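Local coordinates for protein beta-Ala-His dipeptidase (PDB 3DLJ) that hydrolyses Xaa-His dipeptides, above all carnosine and anserine, as a secreted dizinc metallopeptidase of the M20 family, at residues G67-S72 with L93-S98; V255-S260 with D374-R379; L391-W396 with T428-K433. All coordinates share one frame; numbering follows the deposited sequence.

Contact 1 of 3, residues G67-S72 with L93-S98; sequences GARVAS and LAELGS
Arg69 and Glu95 face each other as an antiparallel hydrogen-bonded pair, and their side chains close a salt bridge over the same face of the sheet. The CB of Arg69 starts beside the partner strand, 3.9 Å from Glu95 O. CG stands anti to the backbone N (chi1 -174°), and the chain runs on extended to CD, which comes within 3.8 Å of Glu95 OE1. The bend at chi3 (62°) then turns the guanidinium back toward Glu95 instead of letting it run out from the sheet. NE gives OE1 the shorter bond, 2.7 Å, meeting the anti lone pair of that oxygen. NH2 also reaches OE1, at 3.0 Å, but from above the carboxylate plane. OE1 lies in the guanidinium plane, at the edge formed by NE and NH2, while the two flat groups stand almost perpendicular (86°).

Beneath this pair, Arg69 N and Glu95 N exchange hydrogen bonds with each other's carbonyl oxygens, and Ala71 with Leu93 repeats the pattern. On the other face Val70 and Ala94 form the intervening non-hydrogen-bonded pair, Val70 CG2 lying 4.2 Å from Ala94 CB, and both rest on Leu63 of helix 46-65. Gly67 ends that helix in a Schellman motif, and its carbonyl carbon is covered by Leu96 CD1 at 3.6 Å. Strand 91-96 continues the sheet through backbone bonds to Ile169 and Phe171, whereas strand 69-73 is one of its two outermost strands within this chain.

The two faces of this edge strand pair therefore differ in chemistry: small apolar groups settle against the helix, and an ion pair spans the opposite side. Because one carboxylate oxygen takes both N-H groups, the positive guanidinium bears directly on OE1, which is likely to favour the deprotonated form of Glu95.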
loop_
_atom_site.group_PDB
_atom_site.type_symbol
_atom_site.label_atom_id
_atom_site.label_comp_id
_atom_site.label_asym_id
_atom_site.label_seq_id
_atom_site.Cartn_x
_atom_site.Cartn_y
_atom_site.Cartn_z
ATOM N N GLY A 67 27.869 4.354 -0.396
ATOM C CA GLY A 67 28.650 4.197 -1.609
ATOM C C GLY A 67 27.918 4.403 -2.916
ATOM O O GLY A 67 28.517 4.277 -3.972
ATOM N N ALA A 68 26.626 4.721 -2.848
ATOM C CA ALA A 68 25.791 4.914 -4.039
ATOM C C ALA A 68 26.002 6.283 -4.711
ATOM O O ALA A 68 26.208 7.299 -4.022
ATOM C CB ALA A 68 24.314 4.724 -3.680
ATOM N N ARG A 69 25.984 6.293 -6.049
ATOM C CA ARG A 69 25.767 7.529 -6.819
ATOM C C ARG A 69 24.287 7.894 -6.613
ATOM O O ARG A 69 23.411 7.103 -6.935
ATOM C CB ARG A 69 26.100 7.344 -8.315
ATOM C CG ARG A 69 26.041 8.636 -9.155
ATOM C CD ARG A 69 26.196 8.420 -10.682
ATOM N NE ARG A 69 25.135 7.604 -11.274
ATOM C CZ ARG A 69 23.875 8.004 -11.490
ATOM N NH1 ARG A 69 23.475 9.235 -11.151
ATOM N NH2 ARG A 69 22.989 7.159 -12.026
ATOM N N VAL A 70 24.024 9.076 -6.050
ATOM C CA VAL A 70 22.652 9.485 -5.700
ATOM C C VAL A 70 22.209 10.722 -6.472
ATOM O O VAL A 70 22.912 11.733 -6.483
ATOM C CB VAL A 70 22.507 9.805 -4.185
ATOM C CG1 VAL A 70 21.050 10.216 -3.848
ATOM C CG2 VAL A 70 22.958 8.623 -3.332
ATOM N N ALA A 71 21.049 10.650 -7.115
ATOM C CA ALA A 71 20.433 11.860 -7.664
ATOM C C ALA A 71 19.074 12.101 -7.002
ATOM O O ALA A 71 18.232 11.201 -6.984
ATOM C CB ALA A 71 20.283 11.765 -9.182
ATOM N N SER A 72 18.880 13.299 -6.445
ATOM C CA SER A 72 17.575 13.710 -5.946
ATOM C C SER A 72 16.975 14.613 -7.014
ATOM O O SER A 72 17.407 15.760 -7.190
ATOM C CB SER A 72 17.691 14.451 -4.609
ATOM O OG SER A 72 18.594 13.789 -3.726
ATOM N N LEU A 93 16.994 8.768 -7.203
ATOM C CA LEU A 93 17.418 7.789 -8.193
ATOM C C LEU A 93 18.879 7.457 -7.949
ATOM O O LEU A 93 19.761 8.238 -8.333
ATOM C CB LEU A 93 17.230 8.332 -9.611
ATOM C CG LEU A 93 15.808 8.537 -10.151
ATOM C CD1 LEU A 93 15.908 9.012 -11.590
ATOM C CD2 LEU A 93 15.006 7.260 -10.082
ATOM N N ALA A 94 19.128 6.305 -7.319
ATOM C CA ALA A 94 20.473 5.935 -6.842
ATOM C C ALA A 94 20.988 4.622 -7.431
ATOM O O ALA A 94 20.213 3.688 -7.634
ATOM C CB ALA A 94 20.484 5.871 -5.321
ATOM N N GLU A 95 22.294 4.564 -7.722
ATOM C CA GLU A 95 22.940 3.330 -8.190
ATOM C C GLU A 95 24.142 2.946 -7.319
ATOM O O GLU A 95 25.011 3.768 -7.043
ATOM C CB GLU A 95 23.290 3.375 -9.708
ATOM C CG GLU A 95 24.673 3.902 -10.120
ATOM C CD GLU A 95 24.901 3.953 -11.652
ATOM O OE1 GLU A 95 25.156 5.047 -12.208
ATOM O OE2 GLU A 95 24.847 2.893 -12.311
ATOM N N LEU A 96 24.174 1.688 -6.889
ATOM C CA LEU A 96 25.295 1.140 -6.145
ATOM C C LEU A 96 25.981 0.043 -6.967
ATOM O O LEU A 96 25.552 -1.115 -6.959
ATOM C CB LEU A 96 24.824 0.598 -4.792
ATOM C CG LEU A 96 25.862 0.001 -3.832
ATOM C CD1 LEU A 96 26.887 1.017 -3.366
ATOM C CD2 LEU A 96 25.133 -0.587 -2.650
ATOM N N GLY A 97 27.041 0.425 -7.675
ATOM C CA GLY A 97 27.726 -0.473 -8.603
ATOM C C GLY A 97 27.171 -0.411 -10.021
ATOM O O GLY A 97 25.949 -0.318 -10.225
ATOM N N SER A 98 28.083 -0.460 -10.990
ATOM C CA SER A 98 27.782 -0.538 -12.421
ATOM C C SER A 98 28.723 -1.552 -13.087
ATOM O O SER A 98 29.135 -1.376 -14.237
ATOM C CB SER A 98 27.993 0.825 -13.057
ATOM O OG SER A 98 26.916 1.676 -12.733
#

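Contact 2 of 3, residues V255-S260 with D374-R379; sequences VALLGS and DVFSKR
Leu257 and Val375 meet at the centre of this helix-to-helix contact, CD2 of the leucine lying 3.8 Å from CG1 of the valine as the two side chains run alongside one another, pointing opposite ways. The same CD2 also reaches Phe376 CB, at 4.0 Å. The other valine branch, CG2, sits anti to its carbonyl carbon and touches Ser260 OG at 3.7 Å. At the far end Ala256 CB lies over one face of the Arg379 guanidinium, 3.5 Å from NH2.

A second shell sets these groups. Ser260 OG donates to Leu257 O at 2.7 Å, within its own segment, and is also hydrogen-bonded to His371 NE2 of helix 361-377. With an alanine here, His371 NE2 would probably lose this partner, and Leu257 O would have one donor fewer. The guanidinium of Arg379 is held by a salt bridge from NE to Asp253, and Leu257 continues inward onto Val229, Val231 and Met385 of the five-stranded sheet.

Helices 250-258 and 361-377 thus lie side by side on that sheet, as in the lid domain of M20 peptidases. Apolar groups make most of the direct contact, and the polar links to Asp253 and His371 probably limit helix shifts.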
loop_
_atom_site.group_PDB
_atom_site.type_symbol
_atom_site.label_atom_id
_atom_site.label_comp_id
_atom_site.label_asym_id
_atom_site.label_seq_id
_atom_site.Cartn_x
_atom_site.Cartn_y
_atom_site.Cartn_z
ATOM N N VAL A 255 -27.417 8.922 2.417
ATOM C CA VAL A 255 -27.577 7.679 3.141
ATOM C C VAL A 255 -28.375 6.620 2.348
ATOM O O VAL A 255 -28.069 5.415 2.405
ATOM C CB VAL A 255 -28.182 7.931 4.569
ATOM C CG1 VAL A 255 -28.674 6.649 5.177
ATOM C CG2 VAL A 255 -27.139 8.613 5.471
ATOM N N ALA A 256 -29.385 7.068 1.614
ATOM C CA ALA A 256 -30.127 6.181 0.735
ATOM C C ALA A 256 -29.264 5.729 -0.461
ATOM O O ALA A 256 -29.330 4.579 -0.874
ATOM C CB ALA A 256 -31.407 6.848 0.259
ATOM N N LEU A 257 -28.469 6.639 -1.024
ATOM C CA LEU A 257 -27.514 6.283 -2.083
ATOM C C LEU A 257 -26.479 5.275 -1.629
ATOM O O LEU A 257 -26.280 4.262 -2.277
ATOM C CB LEU A 257 -26.815 7.536 -2.629
ATOM C CG LEU A 257 -27.755 8.432 -3.443
ATOM C CD1 LEU A 257 -27.134 9.787 -3.634
ATOM C CD2 LEU A 257 -28.097 7.773 -4.784
ATOM N N LEU A 258 -25.822 5.558 -0.518
ATOM C CA LEU A 258 -24.839 4.642 0.068
ATOM C C LEU A 258 -25.432 3.297 0.490
ATOM O O LEU A 258 -24.779 2.259 0.355
ATOM C CB LEU A 258 -24.163 5.313 1.275
ATOM C CG LEU A 258 -23.334 6.581 1.018
ATOM C CD1 LEU A 258 -22.766 7.130 2.347
ATOM C CD2 LEU A 258 -22.221 6.339 -0.017
ATOM N N GLY A 259 -26.663 3.317 1.003
ATOM C CA GLY A 259 -27.351 2.112 1.417
ATOM C C GLY A 259 -27.853 1.220 0.298
ATOM O O GLY A 259 -28.309 0.115 0.553
ATOM N N SER A 260 -27.763 1.695 -0.938
ATOM C CA SER A 260 -28.240 0.975 -2.117
ATOM C C SER A 260 -27.145 0.128 -2.809
ATOM O O SER A 260 -27.406 -0.515 -3.815
ATOM C CB SER A 260 -28.791 1.999 -3.123
ATOM O OG SER A 260 -27.711 2.603 -3.850
ATOM N N ASP A 374 -30.234 6.243 -11.005
ATOM C CA ASP A 374 -31.537 5.586 -10.897
ATOM C C ASP A 374 -32.114 5.623 -9.460
ATOM O O ASP A 374 -33.311 5.885 -9.271
ATOM C CB ASP A 374 -31.488 4.165 -11.474
ATOM C CG ASP A 374 -31.488 4.149 -13.013
ATOM O OD1 ASP A 374 -31.650 5.221 -13.644
ATOM O OD2 ASP A 374 -31.333 3.059 -13.611
ATOM N N VAL A 375 -31.275 5.385 -8.456
ATOM C CA VAL A 375 -31.724 5.483 -7.063
ATOM C C VAL A 375 -32.122 6.919 -6.724
ATOM O O VAL A 375 -33.176 7.162 -6.132
ATOM C CB VAL A 375 -30.660 4.961 -6.062
ATOM C CG1 VAL A 375 -31.037 5.315 -4.586
ATOM C CG2 VAL A 375 -30.466 3.461 -6.242
ATOM N N PHE A 376 -31.257 7.866 -7.064
ATOM C CA PHE A 376 -31.525 9.266 -6.769
ATOM C C PHE A 376 -32.802 9.791 -7.446
ATOM O O PHE A 376 -33.597 10.503 -6.827
ATOM C CB PHE A 376 -30.342 10.125 -7.168
ATOM C CG PHE A 376 -30.432 11.532 -6.678
ATOM C CD1 PHE A 376 -30.278 11.821 -5.322
ATOM C CD2 PHE A 376 -30.674 12.588 -7.582
ATOM C CE1 PHE A 376 -30.342 13.125 -4.869
ATOM C CE2 PHE A 376 -30.750 13.890 -7.139
ATOM C CZ PHE A 376 -30.576 14.164 -5.778
ATOM N N SER A 377 -33.004 9.433 -8.706
ATOM C CA SER A 377 -34.135 9.985 -9.436
ATOM C C SER A 377 -35.470 9.527 -8.823
ATOM O O SER A 377 -36.403 10.316 -8.748
ATOM C CB SER A 377 -34.026 9.701 -10.940
ATOM O OG SER A 377 -34.721 8.521 -11.287
ATOM N N LYS A 378 -35.532 8.275 -8.353
ATOM C CA LYS A 378 -36.698 7.715 -7.635
ATOM C C LYS A 378 -37.087 8.444 -6.345
ATOM O O LYS A 378 -38.197 8.286 -5.831
ATOM C CB LYS A 378 -36.481 6.233 -7.308
ATOM C CG LYS A 378 -36.691 5.335 -8.497
ATOM C CD LYS A 378 -36.404 3.887 -8.141
ATOM C CE LYS A 378 -35.998 3.076 -9.385
ATOM N NZ LYS A 378 -37.147 2.748 -10.280
ATOM N N ARG A 379 -36.167 9.236 -5.819
ATOM C CA ARG A 379 -36.423 9.997 -4.615
ATOM C C ARG A 379 -37.208 11.290 -4.856
ATOM O O ARG A 379 -37.762 11.846 -3.918
ATOM C CB ARG A 379 -35.104 10.264 -3.904
ATOM C CG ARG A 379 -34.654 9.033 -3.158
ATOM C CD ARG A 379 -33.446 9.260 -2.314
ATOM N NE ARG A 379 -33.662 10.106 -1.144
ATOM C CZ ARG A 379 -34.171 9.691 0.009
ATOM N NH1 ARG A 379 -34.289 10.541 1.027
ATOM N NH2 ARG A 379 -34.569 8.436 0.151
#

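Contact 3 of 3, residues L391-W396 with T428-K433; sequences LGLHPW and TIPIAK
The indole of Trp396 carries Ala432 CB on one face: the methyl sits 4.0 Å from the centroid of the five-membered ring and only 8° off its normal, a CH-pi contact. Val443 and Leu445 also touch this tryptophan. Its CG is anti to the backbone N (chi1 166°), which carries the ring across to helix 430-438.

Lys433 bends at chi2 and then reaches across the strand. CD passes Trp396 CB, CE lies 3.9 Å from His394 CB, and NZ donates to Pro395 O at 2.9 Å, tilted 23° from the carbonyl plane. Farther up the strand, Leu393 CD1 presses on Pro430 CG at 3.6 Å. It also meets the methyl of Thr428, CG2, at 3.9 Å, while Thr428 OG1 turns to Arg222 O of the neighbouring strand.

Strand 384-397 belongs to the five-stranded sheet, and helix 430-438 leads on to strand 444-445 of the six-stranded one, so the contact joins the two parts of the subunit. Pro430, in the first turn of the helix, lies about 5 Å between side chains from Glu177, the probable proton acceptor. Apolar contacts thus seat the helix start near the catalytic centre, and the lysine ammonium ties the same first turn to the strand backbone.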
loop_
_atom_site.group_PDB
_atom_site.type_symbol
_atom_site.label_atom_id
_atom_site.label_comp_id
_atom_site.label_asym_id
_atom_site.label_seq_id
_atom_site.Cartn_x
_atom_site.Cartn_y
_atom_site.Cartn_z
ATOM N N LEU A 391 -10.554 7.692 -9.035
ATOM C CA LEU A 391 -9.430 6.775 -9.136
ATOM C C LEU A 391 -9.933 5.457 -9.716
ATOM O O LEU A 391 -10.961 4.944 -9.269
ATOM C CB LEU A 391 -8.837 6.590 -7.752
ATOM C CG LEU A 391 -7.930 5.460 -7.326
ATOM C CD1 LEU A 391 -6.781 5.386 -8.256
ATOM C CD2 LEU A 391 -7.446 5.805 -5.925
ATOM N N GLY A 392 -9.213 4.931 -10.711
ATOM C CA GLY A 392 -9.613 3.731 -11.432
ATOM C C GLY A 392 -8.426 2.951 -11.956
ATOM O O GLY A 392 -7.805 3.331 -12.938
ATOM N N LEU A 393 -8.082 1.868 -11.276
ATOM C CA LEU A 393 -6.891 1.103 -11.634
ATOM C C LEU A 393 -7.234 -0.345 -11.886
ATOM O O LEU A 393 -8.012 -0.945 -11.148
ATOM C CB LEU A 393 -5.829 1.208 -10.539
ATOM C CG LEU A 393 -5.495 2.602 -9.973
ATOM C CD1 LEU A 393 -4.431 2.487 -8.911
ATOM C CD2 LEU A 393 -5.067 3.655 -11.033
ATOM N N HIS A 394 -6.651 -0.898 -12.937
ATOM C CA HIS A 394 -6.803 -2.306 -13.250
ATOM C C HIS A 394 -5.976 -3.175 -12.302
ATOM O O HIS A 394 -5.001 -2.706 -11.713
ATOM C CB HIS A 394 -6.430 -2.568 -14.716
ATOM C CG HIS A 394 -7.460 -2.097 -15.695
ATOM N ND1 HIS A 394 -8.616 -2.806 -15.956
ATOM C CD2 HIS A 394 -7.521 -0.978 -16.457
ATOM C CE1 HIS A 394 -9.337 -2.151 -16.853
ATOM N NE2 HIS A 394 -8.695 -1.039 -17.174
ATOM N N PRO A 395 -6.383 -4.446 -12.123
ATOM C CA PRO A 395 -5.575 -5.376 -11.330
ATOM C C PRO A 395 -4.266 -5.758 -12.011
ATOM O O PRO A 395 -4.097 -5.577 -13.220
ATOM C CB PRO A 395 -6.484 -6.596 -11.172
ATOM C CG PRO A 395 -7.476 -6.482 -12.201
ATOM C CD PRO A 395 -7.630 -5.068 -12.604
ATOM N N TRP A 396 -3.343 -6.275 -11.223
ATOM C CA TRP A 396 -2.040 -6.629 -11.710
ATOM C C TRP A 396 -1.767 -8.072 -11.320
ATOM O O TRP A 396 -2.158 -8.522 -10.239
ATOM C CB TRP A 396 -0.998 -5.677 -11.120
ATOM C CG TRP A 396 0.467 -6.112 -11.279
ATOM C CD1 TRP A 396 1.334 -5.757 -12.285
ATOM C CD2 TRP A 396 1.218 -6.946 -10.386
ATOM N NE1 TRP A 396 2.565 -6.328 -12.078
ATOM C CE2 TRP A 396 2.523 -7.063 -10.920
ATOM C CE3 TRP A 396 0.915 -7.607 -9.190
ATOM C CZ2 TRP A 396 3.532 -7.819 -10.285
ATOM C CZ3 TRP A 396 1.913 -8.351 -8.561
ATOM C CH2 TRP A 396 3.205 -8.453 -9.110
ATOM N N THR A 428 -4.110 -2.797 -3.631
ATOM C CA THR A 428 -3.724 -2.374 -4.968
ATOM C C THR A 428 -2.324 -1.806 -4.824
ATOM O O THR A 428 -2.023 -1.040 -3.874
ATOM C CB THR A 428 -4.689 -1.279 -5.468
ATOM O OG1 THR A 428 -6.027 -1.765 -5.363
ATOM C CG2 THR A 428 -4.434 -0.881 -6.913
ATOM N N ILE A 429 -1.441 -2.202 -5.723
ATOM C CA ILE A 429 -0.100 -1.634 -5.711
ATOM C C ILE A 429 0.126 -0.976 -7.062
ATOM O O ILE A 429 0.670 -1.588 -7.982
ATOM C CB ILE A 429 0.938 -2.673 -5.298
ATOM C CG1 ILE A 429 0.638 -3.080 -3.854
ATOM C CG2 ILE A 429 2.364 -2.090 -5.385
ATOM C CD1 ILE A 429 0.980 -4.500 -3.489
ATOM N N PRO A 430 -0.367 0.273 -7.203
ATOM C CA PRO A 430 -0.432 0.967 -8.473
ATOM C C PRO A 430 0.927 1.005 -9.120
ATOM O O PRO A 430 1.026 0.945 -10.345
ATOM C CB PRO A 430 -0.821 2.392 -8.071
ATOM C CG PRO A 430 -1.490 2.266 -6.778
ATOM C CD PRO A 430 -0.888 1.097 -6.092
ATOM N N ILE A 431 1.967 1.120 -8.285
ATOM C CA ILE A 431 3.359 1.211 -8.741
ATOM C C ILE A 431 3.782 -0.040 -9.495
ATOM O O ILE A 431 4.530 0.041 -10.462
ATOM C CB ILE A 431 4.308 1.533 -7.548
ATOM C CG1 ILE A 431 4.153 3.009 -7.123
ATOM C CG2 ILE A 431 5.751 1.169 -7.855
ATOM C CD1 ILE A 431 4.703 4.024 -8.116
ATOM N N ALA A 432 3.267 -1.186 -9.067
ATOM C CA ALA A 432 3.539 -2.462 -9.730
ATOM C C ALA A 432 3.064 -2.428 -11.183
ATOM O O ALA A 432 3.814 -2.781 -12.100
ATOM C CB ALA A 432 2.891 -3.601 -8.963
ATOM N N LYS A 433 1.824 -1.970 -11.377
ATOM C CA LYS A 433 1.206 -1.775 -12.685
ATOM C C LYS A 433 2.002 -0.773 -13.537
ATOM O O LYS A 433 2.334 -1.054 -14.686
ATOM C CB LYS A 433 -0.247 -1.309 -12.478
ATOM C CG LYS A 433 -1.180 -1.436 -13.681
ATOM C CD LYS A 433 -1.304 -2.876 -14.133
ATOM C CE LYS A 433 -2.618 -3.126 -14.801
ATOM N NZ LYS A 433 -2.579 -4.467 -15.466
#

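How the contacts relate
The three contacts follow one another along the chain and sample both parts of the subunit. Contact 1 lies at the edge of the six-stranded sheet and contact 2 on the five-stranded sheet, on opposite sides of the chain's centre, their own centres 54 Å apart. Contact 3 falls between them, its centre 28 Å from that of contact 1 and 29 Å from that of contact 2. Helix 361-377 of contact 2 is followed directly by strand 384-397, which enters contact 3. Only contact 3 approaches the dizinc site: Pro430 is about 8 Å from a zinc ion, measured from its side chain, whereas contacts 1 and 2 lie away from the catalytic residues.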